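Local atomic coordinates of At5g01750 protein (Arabidopsis thaliana, PDB entry 1ZXU), a protein that is of unknown function but might be related to the phospholipid scramblase and tubby-like superfamily of membrane-tethered transcription factors. Residues V26-M40 / F187-A201. Sequence-based numbering, arbitrary orientation.
Sequences VVVDPKYCAPYPIDM and FSVTVYPNVDYAFIA
The closure of the tubby-like barrel is made here. Strand 38-40 pairs antiparallel with strand 187-191, joining the first and last strands of the sheet, and the N-terminal loop wraps the start of the helix that fills the barrel. Ile38 with Val191 and Met40 with Val189 are the hydrogen-bonded pairs; Val191 N gives a nearly straight bond of 2.7 Å to Ile38 O. Beyond the strands, Ala34 O accepts from Asn194 N.

Asp196 is the N-cap of the helix. Its CG lies anti to the backbone N (chi1 -174°), which sets the carboxylate between the loop and the helix end. Asp196 OD1 accepts from Phe199 N at 2.9 Å. OD2 faces the loop and accepts from three successive amides. Val28 N lies 2.6 Å from Asp196 OD2 and comes from above the carboxylate plane; Asp29 N meets the syn lone pair of OD2. An asparagine here would probably turn an NH2 toward either the three loop amides or Phe199 N and leave that side without its acceptor.

Tyr32 is held beside the cap, with Ala198 CB over one ring face, 3.9 Å from the centroid of the Tyr32 ring. Its edge meets the face of Tyr197 in a T-shaped stack, planes at 83°. Val27 CG2 sits over the Phe199 ring, which Tyr117 meets edge-to-face. Met40, a selenomethionine here, bends about its CG-SE bond, and Met40 CE ends 3.8 Å from Ala201 CA.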
ATOM      1  N   VAL A  26       2.985   9.199  -8.986  1.00 31.40           N
ATOM      2  CA  VAL A  26       1.530   9.243  -8.778  1.00 31.19           C
ATOM      3  C   VAL A  26       0.920   7.951  -9.316  1.00 27.36           C
ATOM      4  O   VAL A  26       1.201   7.541 -10.454  1.00 27.11           O
ATOM      5  CB  VAL A  26       0.896  10.498  -9.409  1.00 34.62           C
ATOM      6  CG1 VAL A  26       1.533  10.829 -10.749  1.00 42.11           C
ATOM      7  CG2 VAL A  26      -0.633  10.369  -9.543  1.00 30.34           C
ATOM      8  N   VAL A  27       0.093   7.300  -8.493  1.00 22.53           N
ATOM      9  CA  VAL A  27      -0.459   5.999  -8.858  1.00 21.01           C
ATOM     10  C   VAL A  27      -1.977   5.982  -8.589  1.00 19.31           C
ATOM     11  O   VAL A  27      -2.782   5.609  -9.477  1.00 20.77           O
ATOM     12  CB  VAL A  27       0.236   4.840  -8.110  1.00 23.01           C
ATOM     13  CG1 VAL A  27      -0.443   3.557  -8.436  1.00 21.47           C
ATOM     14  CG2 VAL A  27       1.707   4.715  -8.562  1.00 20.48           C
ATOM     15  N   VAL A  28      -2.339   6.427  -7.407  1.00 16.67           N
ATOM     16  CA  VAL A  28      -3.738   6.407  -6.978  1.00 16.87           C
ATOM     17  C   VAL A  28      -4.379   7.744  -7.294  1.00 19.17           C
ATOM     18  O   VAL A  28      -5.446   7.800  -7.973  1.00 20.88           O
ATOM     19  CB  VAL A  28      -3.868   6.034  -5.442  1.00 16.76           C
ATOM     20  CG1 VAL A  28      -5.334   6.291  -4.913  1.00 15.78           C
ATOM     21  CG2 VAL A  28      -3.382   4.600  -5.176  1.00 15.15           C
ATOM     22  N   ASP A  29      -3.722   8.802  -6.838  1.00 18.95           N
ATOM     23  CA  ASP A  29      -4.229  10.188  -6.968  1.00 22.40           C
ATOM     24  C   ASP A  29      -3.104  11.158  -6.614  1.00 21.71           C
ATOM     25  O   ASP A  29      -2.451  11.018  -5.574  1.00 19.71           O
ATOM     26  CB  ASP A  29      -5.414  10.409  -6.011  1.00 19.95           C
ATOM     27  CG  ASP A  29      -6.189  11.765  -6.273  1.00 33.53           C
ATOM     28  OD1 ASP A  29      -5.575  12.848  -6.413  1.00 28.47           O
ATOM     29  OD2 ASP A  29      -7.445  11.727  -6.272  1.00 42.48           O
ATOM     30  N   PRO A  30      -2.904  12.201  -7.445  1.00 24.58           N
ATOM     31  CA  PRO A  30      -1.867  13.183  -7.088  1.00 25.02           C
ATOM     32  C   PRO A  30      -2.037  13.862  -5.722  1.00 23.36           C
ATOM     33  O   PRO A  30      -1.067  14.365  -5.180  1.00 23.67           O
ATOM     34  CB  PRO A  30      -1.948  14.232  -8.241  1.00 25.87           C
ATOM     35  CG  PRO A  30      -3.285  14.035  -8.845  1.00 28.68           C
ATOM     36  CD  PRO A  30      -3.584  12.535  -8.715  1.00 25.89           C
ATOM     37  N   LYS A  31      -3.232  13.860  -5.136  1.00 24.03           N
ATOM     38  CA  LYS A  31      -3.411  14.437  -3.812  1.00 24.35           C
ATOM     39  C   LYS A  31      -2.679  13.671  -2.688  1.00 26.12           C
ATOM     40  O   LYS A  31      -2.514  14.188  -1.578  1.00 24.74           O
ATOM     41  CB  LYS A  31      -4.894  14.624  -3.470  1.00 27.35           C
ATOM     42  CG  LYS A  31      -5.603  13.365  -3.017  1.00 30.66           C
ATOM     43  CD  LYS A  31      -6.992  13.624  -2.546  1.00 38.81           C
ATOM     44  CE  LYS A  31      -7.994  12.900  -3.425  1.00 43.09           C
ATOM     45  NZ  LYS A  31      -9.415  13.274  -3.108  1.00 47.75           N
ATOM     46  N   TYR A  32      -2.223  12.455  -3.009  1.00 21.52           N
ATOM     47  CA  TYR A  32      -1.485  11.662  -2.035  1.00 22.45           C
ATOM     48  C   TYR A  32       0.017  11.800  -2.237  1.00 22.54           C
ATOM     49  O   TYR A  32       0.783  10.984  -1.779  1.00 20.65           O
ATOM     50  CB  TYR A  32      -1.931  10.199  -2.151  1.00 21.03           C
ATOM     51  CG  TYR A  32      -3.357  10.015  -1.743  1.00 22.34           C
ATOM     52  CD1 TYR A  32      -3.767  10.232  -0.446  1.00 29.21           C
ATOM     53  CD2 TYR A  32      -4.289   9.654  -2.674  1.00 22.15           C
ATOM     54  CE1 TYR A  32      -5.105  10.095  -0.105  1.00 27.87           C
ATOM     55  CE2 TYR A  32      -5.616   9.517  -2.351  1.00 20.93           C
ATOM     56  CZ  TYR A  32      -6.003   9.727  -1.080  1.00 23.98           C
ATOM     57  OH  TYR A  32      -7.345   9.566  -0.816  1.00 29.47           O
ATOM     58  N   CYS A  33       0.455  12.871  -2.885  1.00 23.71           N
ATOM     59  CA  CYS A  33       1.893  13.073  -3.138  1.00 24.37           C
ATOM     60  C   CYS A  33       2.335  14.339  -2.428  1.00 28.73           C
ATOM     61  O   CYS A  33       2.086  15.429  -2.925  1.00 31.32           O
ATOM     62  CB  CYS A  33       2.162  13.172  -4.646  1.00 25.80           C
ATOM     63  SG  CYS A  33       1.750  11.695  -5.603  1.00 28.97           S
ATOM     64  N   ALA A  34       2.921  14.198  -1.242  1.00 29.69           N
ATOM     65  CA  ALA A  34       3.393  15.333  -0.410  1.00 30.46           C
ATOM     66  C   ALA A  34       4.836  15.739  -0.739  1.00 30.79           C
ATOM     67  O   ALA A  34       5.630  14.918  -1.174  1.00 29.84           O
ATOM     68  CB  ALA A  34       3.279  14.971   1.066  1.00 30.70           C
ATOM     69  N   PRO A  35       5.189  17.032  -0.545  1.00 31.89           N
ATOM     70  CA  PRO A  35       6.518  17.569  -0.844  1.00 32.37           C
ATOM     71  C   PRO A  35       7.598  17.272   0.192  1.00 31.68           C
ATOM     72  O   PRO A  35       8.760  17.646  -0.012  1.00 35.29           O
ATOM     73  CB  PRO A  35       6.273  19.085  -0.880  1.00 34.09           C
ATOM     74  CG  PRO A  35       5.131  19.297  -0.001  1.00 31.45           C
ATOM     75  CD  PRO A  35       4.261  18.077  -0.063  1.00 33.32           C
ATOM     76  N   TYR A  36       7.223  16.634   1.300  1.00 30.11           N
ATOM     77  CA  TYR A  36       8.190  16.244   2.324  1.00 29.55           C
ATOM     78  C   TYR A  36       8.012  14.726   2.542  1.00 26.02           C
ATOM     79  O   TYR A  36       6.948  14.179   2.206  1.00 22.77           O
ATOM     80  CB  TYR A  36       7.937  16.993   3.642  1.00 30.81           C
ATOM     81  CG  TYR A  36       6.466  17.206   3.860  1.00 32.93           C
ATOM     82  CD1 TYR A  36       5.681  16.231   4.491  1.00 35.97           C
ATOM     83  CD2 TYR A  36       5.846  18.383   3.418  1.00 37.10           C
ATOM     84  CE1 TYR A  36       4.315  16.404   4.649  1.00 36.79           C
ATOM     85  CE2 TYR A  36       4.481  18.573   3.582  1.00 40.13           C
ATOM     86  CZ  TYR A  36       3.725  17.583   4.184  1.00 36.20           C
ATOM     87  OH  TYR A  36       2.371  17.768   4.350  1.00 40.10           O
ATOM     88  N   PRO A  37       9.041  14.073   3.090  1.00 27.09           N
ATOM     89  CA  PRO A  37       8.843  12.676   3.544  1.00 25.51           C
ATOM     90  C   PRO A  37       7.805  12.550   4.637  1.00 24.86           C
ATOM     91  O   PRO A  37       7.669  13.420   5.511  1.00 25.04           O
ATOM     92  CB  PRO A  37      10.233  12.258   4.023  1.00 24.06           C
ATOM     93  CG  PRO A  37      11.189  13.221   3.263  1.00 31.18           C
ATOM     94  CD  PRO A  37      10.431  14.520   3.298  1.00 27.32           C
ATOM     95  N   ILE A  38       7.064  11.445   4.608  1.00 20.71           N
ATOM     96  CA  ILE A  38       6.036  11.114   5.584  1.00 21.18           C
ATOM     97  C   ILE A  38       6.369   9.722   6.108  1.00 20.89           C
ATOM     98  O   ILE A  38       6.692   8.846   5.288  1.00 22.93           O
ATOM     99  CB  ILE A  38       4.682  11.009   4.867  1.00 23.44           C
ATOM    100  CG1 ILE A  38       4.180  12.408   4.509  1.00 29.71           C
ATOM    101  CG2 ILE A  38       3.634  10.255   5.735  1.00 27.45           C
ATOM    102  CD1 ILE A  38       2.880  12.372   3.700  1.00 38.32           C
ATOM    103  N   ASP A  39       6.305   9.513   7.424  1.00 18.91           N
ATOM    104  CA  ASP A  39       6.526   8.181   8.022  1.00 17.46           C
ATOM    105  C   ASP A  39       5.163   7.656   8.395  1.00 19.87           C
ATOM    106  O   ASP A  39       4.389   8.388   9.001  1.00 22.90           O
ATOM    107  CB  ASP A  39       7.363   8.234   9.269  1.00 17.72           C
ATOM    108  CG  ASP A  39       8.860   8.274   8.966  1.00 32.28           C
ATOM    109  OD1 ASP A  39       9.243   8.482   7.806  1.00 25.16           O
ATOM    110  OD2 ASP A  39       9.662   8.090   9.893  1.00 46.39           O
HETATM  111  N   MSE A  40       4.852   6.446   7.961  1.00 14.31           N
HETATM  112  CA  MSE A  40       3.546   5.850   8.311  1.00 13.57           C
HETATM  113  C   MSE A  40       3.744   4.663   9.196  1.00 13.93           C
HETATM  114  O   MSE A  40       4.812   4.013   9.171  1.00 14.84           O
HETATM  115  CB  MSE A  40       2.786   5.411   7.054  1.00 14.03           C
HETATM  116  CG  MSE A  40       2.675   6.480   5.996  1.00 16.77           C
HETATM  117 SE   MSE A  40       1.563   5.948   4.494  1.00 16.38          SE
HETATM  118  CE  MSE A  40       2.309   4.206   4.311  1.00 12.70           C
ATOM    119  N   PHE A 187       7.527  -0.774  13.555  1.00 14.34           N
ATOM    120  CA  PHE A 187       8.228  -0.217  12.424  1.00 14.16           C
ATOM    121  C   PHE A 187       7.515   1.020  11.929  1.00 14.13           C
ATOM    122  O   PHE A 187       6.350   1.280  12.289  1.00 14.93           O
ATOM    123  CB  PHE A 187       8.269  -1.245  11.306  1.00 14.23           C
ATOM    124  CG  PHE A 187       6.914  -1.491  10.649  1.00 15.49           C
ATOM    125  CD1 PHE A 187       6.489  -0.709   9.562  1.00 17.78           C
ATOM    126  CD2 PHE A 187       6.107  -2.546  11.083  1.00 14.90           C
ATOM    127  CE1 PHE A 187       5.231  -0.961   8.944  1.00 16.31           C
ATOM    128  CE2 PHE A 187       4.882  -2.814  10.477  1.00 18.18           C
ATOM    129  CZ  PHE A 187       4.423  -2.034   9.417  1.00 19.43           C
ATOM    130  N   SER A 188       8.224   1.786  11.101  1.00 13.80           N
ATOM    131  CA  SER A 188       7.537   2.806  10.304  1.00 12.46           C
ATOM    132  C   SER A 188       7.976   2.681   8.886  1.00 12.97           C
ATOM    133  O   SER A 188       8.946   1.976   8.600  1.00 14.34           O
ATOM    134  CB  SER A 188       7.812   4.209  10.802  1.00 18.08           C
ATOM    135  OG  SER A 188       9.192   4.501  10.715  1.00 22.35           O
ATOM    136  N   VAL A 189       7.193   3.276   7.976  1.00 11.02           N
ATOM    137  CA  VAL A 189       7.601   3.255   6.582  1.00 11.61           C
ATOM    138  C   VAL A 189       7.747   4.730   6.146  1.00 13.50           C
ATOM    139  O   VAL A 189       6.812   5.484   6.216  1.00 14.45           O
ATOM    140  CB  VAL A 189       6.569   2.574   5.674  1.00 11.97           C
ATOM    141  CG1 VAL A 189       6.986   2.656   4.197  1.00 14.47           C
ATOM    142  CG2 VAL A 189       6.432   1.101   6.009  1.00 16.01           C
ATOM    143  N   THR A 190       8.944   5.104   5.703  1.00 12.13           N
ATOM    144  CA  THR A 190       9.162   6.454   5.105  1.00 11.97           C
ATOM    145  C   THR A 190       8.728   6.448   3.671  1.00 14.27           C
ATOM    146  O   THR A 190       9.199   5.615   2.872  1.00 15.59           O
ATOM    147  CB  THR A 190      10.632   6.881   5.192  1.00 15.94           C
ATOM    148  OG1 THR A 190      11.039   6.859   6.570  1.00 19.04           O
ATOM    149  CG2 THR A 190      10.794   8.297   4.567  1.00 17.13           C
ATOM    150  N   VAL A 191       7.805   7.351   3.331  1.00 11.96           N
ATOM    151  CA  VAL A 191       7.445   7.561   1.922  1.00 11.76           C
ATOM    152  C   VAL A 191       8.179   8.829   1.474  1.00 14.69           C
ATOM    153  O   VAL A 191       8.056   9.916   2.105  1.00 15.44           O
ATOM    154  CB  VAL A 191       5.942   7.834   1.824  1.00 12.58           C
ATOM    155  CG1 VAL A 191       5.529   8.194   0.408  1.00 12.01           C
ATOM    156  CG2 VAL A 191       5.186   6.609   2.401  1.00 14.44           C
ATOM    157  N   TYR A 192       8.927   8.713   0.401  1.00 14.62           N
ATOM    158  CA  TYR A 192       9.771   9.869   0.034  1.00 15.39           C
ATOM    159  C   TYR A 192       8.954  10.943  -0.668  1.00 17.78           C
ATOM    160  O   TYR A 192       7.820  10.717  -1.102  1.00 16.60           O
ATOM    161  CB  TYR A 192      10.977   9.358  -0.781  1.00 14.15           C
ATOM    162  CG  TYR A 192      11.921   8.636   0.178  1.00 14.28           C
ATOM    163  CD1 TYR A 192      12.727   9.390   1.083  1.00 15.24           C
ATOM    164  CD2 TYR A 192      11.970   7.248   0.252  1.00 18.47           C
ATOM    165  CE1 TYR A 192      13.565   8.761   1.978  1.00 16.94           C
ATOM    166  CE2 TYR A 192      12.856   6.599   1.164  1.00 19.35           C
ATOM    167  CZ  TYR A 192      13.628   7.376   2.016  1.00 19.94           C
ATOM    168  OH  TYR A 192      14.457   6.746   2.908  1.00 22.63           O
ATOM    169  N   PRO A 193       9.531  12.153  -0.821  1.00 21.78           N
ATOM    170  CA  PRO A 193       8.747  13.233  -1.390  1.00 22.01           C
ATOM    171  C   PRO A 193       8.188  12.931  -2.759  1.00 17.74           C
ATOM    172  O   PRO A 193       8.840  12.322  -3.631  1.00 17.97           O
ATOM    173  CB  PRO A 193       9.786  14.396  -1.452  1.00 22.05           C
ATOM    174  CG  PRO A 193      10.719  14.101  -0.341  1.00 26.06           C
ATOM    175  CD  PRO A 193      10.894  12.598  -0.471  1.00 23.98           C
ATOM    176  N   ASN A 194       6.922  13.333  -2.971  1.00 18.38           N
ATOM    177  CA  ASN A 194       6.214  13.166  -4.241  1.00 20.78           C
ATOM    178  C   ASN A 194       5.865  11.736  -4.652  1.00 19.00           C
ATOM    179  O   ASN A 194       5.502  11.462  -5.776  1.00 19.07           O
ATOM    180  CB  ASN A 194       6.972  13.888  -5.407  1.00 22.64           C
ATOM    181  CG  ASN A 194       7.147  15.358  -5.136  1.00 32.51           C
ATOM    182  OD1 ASN A 194       8.255  15.877  -5.173  1.00 40.47           O
ATOM    183  ND2 ASN A 194       6.053  16.029  -4.824  1.00 34.42           N
ATOM    184  N   VAL A 195       6.042  10.808  -3.715  1.00 16.50           N
ATOM    185  CA  VAL A 195       5.596   9.450  -3.939  1.00 15.96           C
ATOM    186  C   VAL A 195       4.167   9.334  -3.353  1.00 14.09           C
ATOM    187  O   VAL A 195       3.876   9.862  -2.282  1.00 15.23           O
ATOM    188  CB  VAL A 195       6.536   8.513  -3.164  1.00 14.97           C
ATOM    189  CG1 VAL A 195       6.026   7.041  -3.149  1.00 14.75           C
ATOM    190  CG2 VAL A 195       7.950   8.555  -3.787  1.00 18.28           C
ATOM    191  N   ASP A 196       3.335   8.576  -4.041  1.00 15.66           N
ATOM    192  CA  ASP A 196       1.918   8.451  -3.661  1.00 15.98           C
ATOM    193  C   ASP A 196       1.804   7.625  -2.390  1.00 13.53           C
ATOM    194  O   ASP A 196       2.105   6.424  -2.396  1.00 12.61           O
ATOM    195  CB  ASP A 196       1.227   7.790  -4.842  1.00 15.11           C
ATOM    196  CG  ASP A 196      -0.279   7.712  -4.688  1.00 17.74           C
ATOM    197  OD1 ASP A 196      -0.740   7.416  -3.573  1.00 14.44           O
ATOM    198  OD2 ASP A 196      -0.977   7.906  -5.699  1.00 16.34           O
ATOM    199  N   TYR A 197       1.416   8.263  -1.287  1.00 13.47           N
ATOM    200  CA  TYR A 197       1.441   7.502  -0.016  1.00 12.87           C
ATOM    201  C   TYR A 197       0.226   6.553   0.118  1.00 12.53           C
ATOM    202  O   TYR A 197       0.232   5.636   0.966  1.00 12.78           O
ATOM    203  CB  TYR A 197       1.673   8.421   1.218  1.00 13.35           C
ATOM    204  CG  TYR A 197       0.505   9.323   1.640  1.00 13.39           C
ATOM    205  CD1 TYR A 197      -0.606   8.793   2.332  1.00 16.21           C
ATOM    206  CD2 TYR A 197       0.575  10.711   1.380  1.00 18.29           C
ATOM    207  CE1 TYR A 197      -1.649   9.632   2.768  1.00 21.71           C
ATOM    208  CE2 TYR A 197      -0.466  11.546   1.812  1.00 25.95           C
ATOM    209  CZ  TYR A 197      -1.569  10.976   2.484  1.00 24.17           C
ATOM    210  OH  TYR A 197      -2.632  11.783   2.918  1.00 31.38           O
ATOM    211  N   ALA A 198      -0.808   6.766  -0.698  1.00 12.75           N
ATOM    212  CA  ALA A 198      -1.927   5.784  -0.690  1.00 10.91           C
ATOM    213  C   ALA A 198      -1.445   4.525  -1.390  1.00 13.97           C
ATOM    214  O   ALA A 198      -1.697   3.402  -0.967  1.00 12.75           O
ATOM    215  CB  ALA A 198      -3.187   6.324  -1.356  1.00 12.27           C
ATOM    216  N   PHE A 199      -0.697   4.729  -2.457  1.00  9.69           N
ATOM    217  CA  PHE A 199      -0.096   3.565  -3.132  1.00 12.34           C
ATOM    218  C   PHE A 199       0.816   2.786  -2.144  1.00 11.11           C
ATOM    219  O   PHE A 199       0.673   1.576  -1.964  1.00 11.67           O
ATOM    220  CB  PHE A 199       0.712   4.107  -4.318  1.00 11.65           C
ATOM    221  CG  PHE A 199       1.592   3.061  -4.964  1.00 12.96           C
ATOM    222  CD1 PHE A 199       1.054   1.828  -5.407  1.00 16.98           C
ATOM    223  CD2 PHE A 199       2.976   3.280  -5.059  1.00 13.46           C
ATOM    224  CE1 PHE A 199       1.854   0.853  -5.995  1.00 17.83           C
ATOM    225  CE2 PHE A 199       3.773   2.338  -5.680  1.00 14.42           C
ATOM    226  CZ  PHE A 199       3.247   1.092  -6.123  1.00 17.34           C
ATOM    227  N   ILE A 200       1.730   3.472  -1.466  1.00 10.09           N
ATOM    228  CA  ILE A 200       2.575   2.769  -0.515  1.00 10.16           C
ATOM    229  C   ILE A 200       1.781   2.075   0.642  1.00 10.26           C
ATOM    230  O   ILE A 200       2.059   0.927   1.008  1.00 10.10           O
ATOM    231  CB  ILE A 200       3.658   3.698   0.049  1.00 10.29           C
ATOM    232  CG1 ILE A 200       4.467   4.322  -1.114  1.00 10.50           C
ATOM    233  CG2 ILE A 200       4.480   2.875   1.080  1.00 12.44           C
ATOM    234  CD1 ILE A 200       5.203   3.294  -1.996  1.00 13.35           C
ATOM    235  N   ALA A 201       0.739   2.748   1.130  1.00 10.33           N
ATOM    236  CA  ALA A 201      -0.101   2.187   2.197  1.00 11.05           C
ATOM    237  C   ALA A 201      -0.750   0.917   1.642  1.00 10.95           C
ATOM    238  O   ALA A 201      -0.799  -0.062   2.359  1.00 11.08           O
ATOM    239  CB  ALA A 201      -1.216   3.178   2.589  1.00 10.49           C
TER
HETATM  240  O   HOH W   1       3.740  11.603  -0.246  1.00 35.37           O
HETATM  241  O   HOH W   2       5.972  11.821   1.152  1.00 20.83           O